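Local structure of protein (merozoite surface protein 1) (Plasmodium cynomolgi, 1B9W) at residues A[16-19]-A[25-28]; A[54-57]-A[61-64]. The protein probably takes part, through a C-terminal part made of two EGF-like domains, in merozoite binding to and invasion of host erythrocytes and in egress from them. All blocks are in the same frame, centred on the assembly; numbering follows the deposited sequence.

Contact 1: A[16-19]-A[25-28]; sequences AACY and TEEW
Tyr19 and Glu27 face each other as an antiparallel hydrogen-bonded pair. Tyr19 N donates to Glu27 O at 3.0 Å, nearly straight at 169°. Glu27 N returns the bond to Tyr19 O, also at 3.0 Å. Weaker CA-H...O contacts fill in beside these bonds. Trp28 CA lies 3.1 Å from Ala17 O, and Glu26 CA lies 3.4 Å from Tyr19 O. This pairing builds the beta hairpin of strands 16-20 and 26-30, which belongs to the first EGF-like domain.

Apolar contacts lie on the face that holds Cys18 and Trp28, a non-hydrogen-bonded pair. Their CB atoms are 4.2 Å apart. Trp28 CG stands between its backbone N and carbonyl carbon (chi1 54°). The far end of the indole leads away from the facing strand, but its CE3 atom still meets Ala16 CB at 4.0 Å, obliquely to the ring. Both Ala16 and Trp28 also touch Cys41 of strand 40-43. Cys18 SG, in a disulfide with Cys7, is anti to its backbone N (chi1 -176°), which takes it alongside the facing strand, 3.7 Å from Glu27 O.

The charged ends find partners outside the pairing: Glu26 OE1 is hydrogen-bonded to Asp9 N and Thr10 OG1, and OE2 to Ile8 N, with a salt bridge to Arg20, while Glu27 OE1 is hydrogen-bonded to Tyr21 OH and OE2 forms a salt bridge with Arg29.

Contact 2: A[54-57]-A[61-64]; sequences GGCA and ECKM
Glu61 meets Cys56 through its backbone. Its carbonyl O lies 4.4 Å from Cys56 SG, a loose approach, while its CB points away from the 54-57 loop. The backbone of Glu61 is instead hydrogen-bonded to Lys73 in the neighbouring strand.

Cys62 has the largest share of the contact. Its CB points toward the loop, and its sulfur lies anti to the backbone N (chi1 -172°). Cys62 SG comes within 3.8 Å of Cys56 SG, much too far for a bond between them. This is van der Waals packing of two half-cystines, each bonded to a different partner: Cys62 to Cys49, and Cys56 to Cys72. These are the first-to-third and second-to-fourth cysteine links of the EGF pattern, interleaved in sequence. Cys56 SG also lies 3.9 Å from Cys62 CB, so it sits alongside the CB-SG bond of Cys62. The other neighbour of Cys62 SG is the backbone of Gly54, with Gly54 CA at 3.8 Å. Gly54 has a positive phi (70°), and the lack of a side chain lets the sulfur lie close over its CA. No hydrogen bond joins the two segments.

Lys63 continues the strand with its CB turned away from the loop, and its backbone bonds to Val71. Strand 61-64 thus pairs antiparallel with strand 70-73, whose Ile70 touches both Cys56 and Cys62, while the loop bonds through Ala57 to Gly85, ahead of strand 87-89.

Contact 1 belongs to the first EGF-like domain and contact 2 to the second. They follow one another along the chain and lie on opposite sides of its centre. Their centres are about 18 Å apart, and their nearest atoms about 8 Å apart, so they do not touch. A link between the domains does appear at contact 1, where Ala17 meets Phe83 of the second domain. Both contacts include half-cystines, but they differ in kind. Contact 1 is a hydrogen-bonded hairpin with one disulfide sulfur at its side. In contact 2 a loop and a strand meet where two disulfides pack together, with no hydrogen bond between the segments.

Contact 1: A[16-19]-A[25-28]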
loop_
_atom_site.group_PDB
_atom_site.type_symbol
_atom_site.label_atom_id
_atom_site.label_comp_id
_atom_site.label_asym_id
_atom_site.label_seq_id
_atom_site.Cartn_x
_atom_site.Cartn_y
_atom_site.Cartn_z
ATOM N N ALA A 16 3.982 -7.505 2.973
ATOM C CA ALA A 16 3.910 -6.071 3.009
ATOM C C ALA A 16 4.875 -5.462 1.940
ATOM O O ALA A 16 5.699 -6.217 1.410
ATOM C CB ALA A 16 4.285 -5.482 4.352
ATOM N N ALA A 17 4.554 -4.266 1.556
ATOM C CA ALA A 17 5.387 -3.472 0.632
ATOM C C ALA A 17 6.010 -2.350 1.440
ATOM O O ALA A 17 5.499 -1.919 2.476
ATOM C CB ALA A 17 4.550 -2.857 -0.479
ATOM N N CYS A 18 7.108 -1.751 0.912
ATOM C CA CYS A 18 7.681 -0.673 1.719
ATOM C C CYS A 18 8.203 0.408 0.732
ATOM O O CYS A 18 8.611 0.037 -0.361
ATOM C CB CYS A 18 8.877 -1.202 2.534
ATOM S SG CYS A 18 9.640 -0.076 3.673
ATOM N N TYR A 19 8.038 1.634 1.121
ATOM C CA TYR A 19 8.461 2.779 0.340
ATOM C C TYR A 19 9.340 3.692 1.179
ATOM O O TYR A 19 9.031 4.042 2.308
ATOM C CB TYR A 19 7.276 3.596 -0.144
ATOM C CG TYR A 19 7.560 4.641 -1.202
ATOM C CD1 TYR A 19 7.565 4.323 -2.548
ATOM C CD2 TYR A 19 7.821 5.946 -0.786
ATOM C CE1 TYR A 19 7.820 5.287 -3.523
ATOM C CE2 TYR A 19 8.061 6.905 -1.777
ATOM C CZ TYR A 19 8.054 6.574 -3.096
ATOM O OH TYR A 19 8.320 7.557 -4.044
ATOM N N THR A 25 12.485 8.764 5.644
ATOM C CA THR A 25 11.631 7.874 6.459
ATOM C C THR A 25 11.135 6.736 5.591
ATOM O O THR A 25 11.093 6.844 4.362
ATOM C CB THR A 25 10.393 8.615 7.006
ATOM O OG1 THR A 25 9.616 9.041 5.882
ATOM C CG2 THR A 25 10.726 9.797 7.878
ATOM N N GLU A 26 10.736 5.612 6.205
ATOM C CA GLU A 26 10.257 4.501 5.436
ATOM C C GLU A 26 8.841 4.106 6.010
ATOM O O GLU A 26 8.751 4.125 7.226
ATOM C CB GLU A 26 11.187 3.282 5.648
ATOM C CG GLU A 26 12.487 3.651 4.865
ATOM C CD GLU A 26 13.513 2.544 4.849
ATOM O OE1 GLU A 26 13.389 1.505 5.527
ATOM O OE2 GLU A 26 14.469 2.762 4.034
ATOM N N GLU A 27 8.031 3.705 5.066
ATOM C CA GLU A 27 6.677 3.253 5.604
ATOM C C GLU A 27 6.401 1.952 4.925
ATOM O O GLU A 27 6.492 1.805 3.722
ATOM C CB GLU A 27 5.629 4.303 5.220
ATOM C CG GLU A 27 4.240 3.819 5.755
ATOM C CD GLU A 27 3.149 4.764 5.307
ATOM O OE1 GLU A 27 3.429 5.837 4.738
ATOM O OE2 GLU A 27 1.964 4.439 5.578
ATOM N N TRP A 28 5.975 0.929 5.721
ATOM C CA TRP A 28 5.572 -0.316 5.134
ATOM C C TRP A 28 3.983 -0.411 5.317
ATOM O O TRP A 28 3.512 0.210 6.247
ATOM C CB TRP A 28 6.228 -1.514 5.817
ATOM C CG TRP A 28 6.085 -1.629 7.302
ATOM C CD1 TRP A 28 6.891 -1.124 8.284
ATOM C CD2 TRP A 28 5.035 -2.340 7.997
ATOM N NE1 TRP A 28 6.433 -1.461 9.533
ATOM C CE2 TRP A 28 5.267 -2.208 9.354
ATOM C CE3 TRP A 28 3.913 -3.050 7.511
ATOM C CZ2 TRP A 28 4.423 -2.751 10.335
ATOM C CZ3 TRP A 28 3.073 -3.619 8.489
ATOM C CH2 TRP A 28 3.333 -3.444 9.849
#

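Contact 2: A[54-57]-A[61-64]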
loop_
_atom_site.group_PDB
_atom_site.type_symbol
_atom_site.label_atom_id
_atom_site.label_comp_id
_atom_site.label_asym_id
_atom_site.label_seq_id
_atom_site.Cartn_x
_atom_site.Cartn_y
_atom_site.Cartn_z
ATOM N N GLY A 54 -9.844 -0.173 2.186
ATOM C CA GLY A 54 -9.623 -1.401 1.442
ATOM C C GLY A 54 -8.117 -1.761 1.380
ATOM O O GLY A 54 -7.789 -2.709 0.693
ATOM N N GLY A 55 -7.318 -1.010 2.131
ATOM C CA GLY A 55 -5.866 -1.297 2.012
ATOM C C GLY A 55 -5.276 -0.431 0.899
ATOM O O GLY A 55 -4.030 -0.428 0.734
ATOM N N CYS A 56 -6.056 0.400 0.220
ATOM C CA CYS A 56 -5.548 1.282 -0.821
ATOM C C CYS A 56 -4.849 2.456 -0.152
ATOM O O CYS A 56 -5.133 2.824 0.974
ATOM C CB CYS A 56 -6.676 1.880 -1.681
ATOM S SG CYS A 56 -7.629 0.637 -2.577
ATOM N N ALA A 57 -3.885 3.084 -0.884
ATOM C CA ALA A 57 -3.278 4.278 -0.277
ATOM C C ALA A 57 -4.367 5.234 0.198
ATOM O O ALA A 57 -5.395 5.437 -0.462
ATOM C CB ALA A 57 -2.471 4.971 -1.390
ATOM N N GLU A 61 -8.641 6.250 -4.386
ATOM C CA GLU A 61 -10.070 5.902 -4.326
ATOM C C GLU A 61 -10.198 4.382 -4.305
ATOM O O GLU A 61 -9.581 3.696 -5.117
ATOM C CB GLU A 61 -10.750 6.478 -5.581
ATOM C CG GLU A 61 -12.034 5.754 -5.935
ATOM C CD GLU A 61 -12.692 6.332 -7.181
ATOM O OE1 GLU A 61 -13.180 7.477 -7.094
ATOM O OE2 GLU A 61 -12.708 5.640 -8.216
ATOM N N CYS A 62 -10.971 3.841 -3.376
ATOM C CA CYS A 62 -11.225 2.409 -3.323
ATOM C C CYS A 62 -12.641 2.122 -3.891
ATOM O O CYS A 62 -13.580 2.818 -3.500
ATOM C CB CYS A 62 -11.240 1.963 -1.861
ATOM S SG CYS A 62 -11.318 0.173 -1.619
ATOM N N LYS A 63 -12.725 1.168 -4.769
ATOM C CA LYS A 63 -13.992 0.749 -5.366
ATOM C C LYS A 63 -14.057 -0.774 -5.245
ATOM O O LYS A 63 -13.015 -1.430 -5.344
ATOM C CB LYS A 63 -14.105 1.150 -6.841
ATOM N N MET A 64 -15.241 -1.290 -4.959
ATOM C CA MET A 64 -15.479 -2.727 -4.971
ATOM C C MET A 64 -15.904 -3.128 -6.388
ATOM O O MET A 64 -16.823 -2.519 -6.934
ATOM C CB MET A 64 -16.577 -3.123 -3.993
ATOM C CG MET A 64 -16.296 -2.739 -2.550
ATOM S SD MET A 64 -14.756 -3.461 -1.966
ATOM C CE MET A 64 -15.095 -5.215 -2.075
#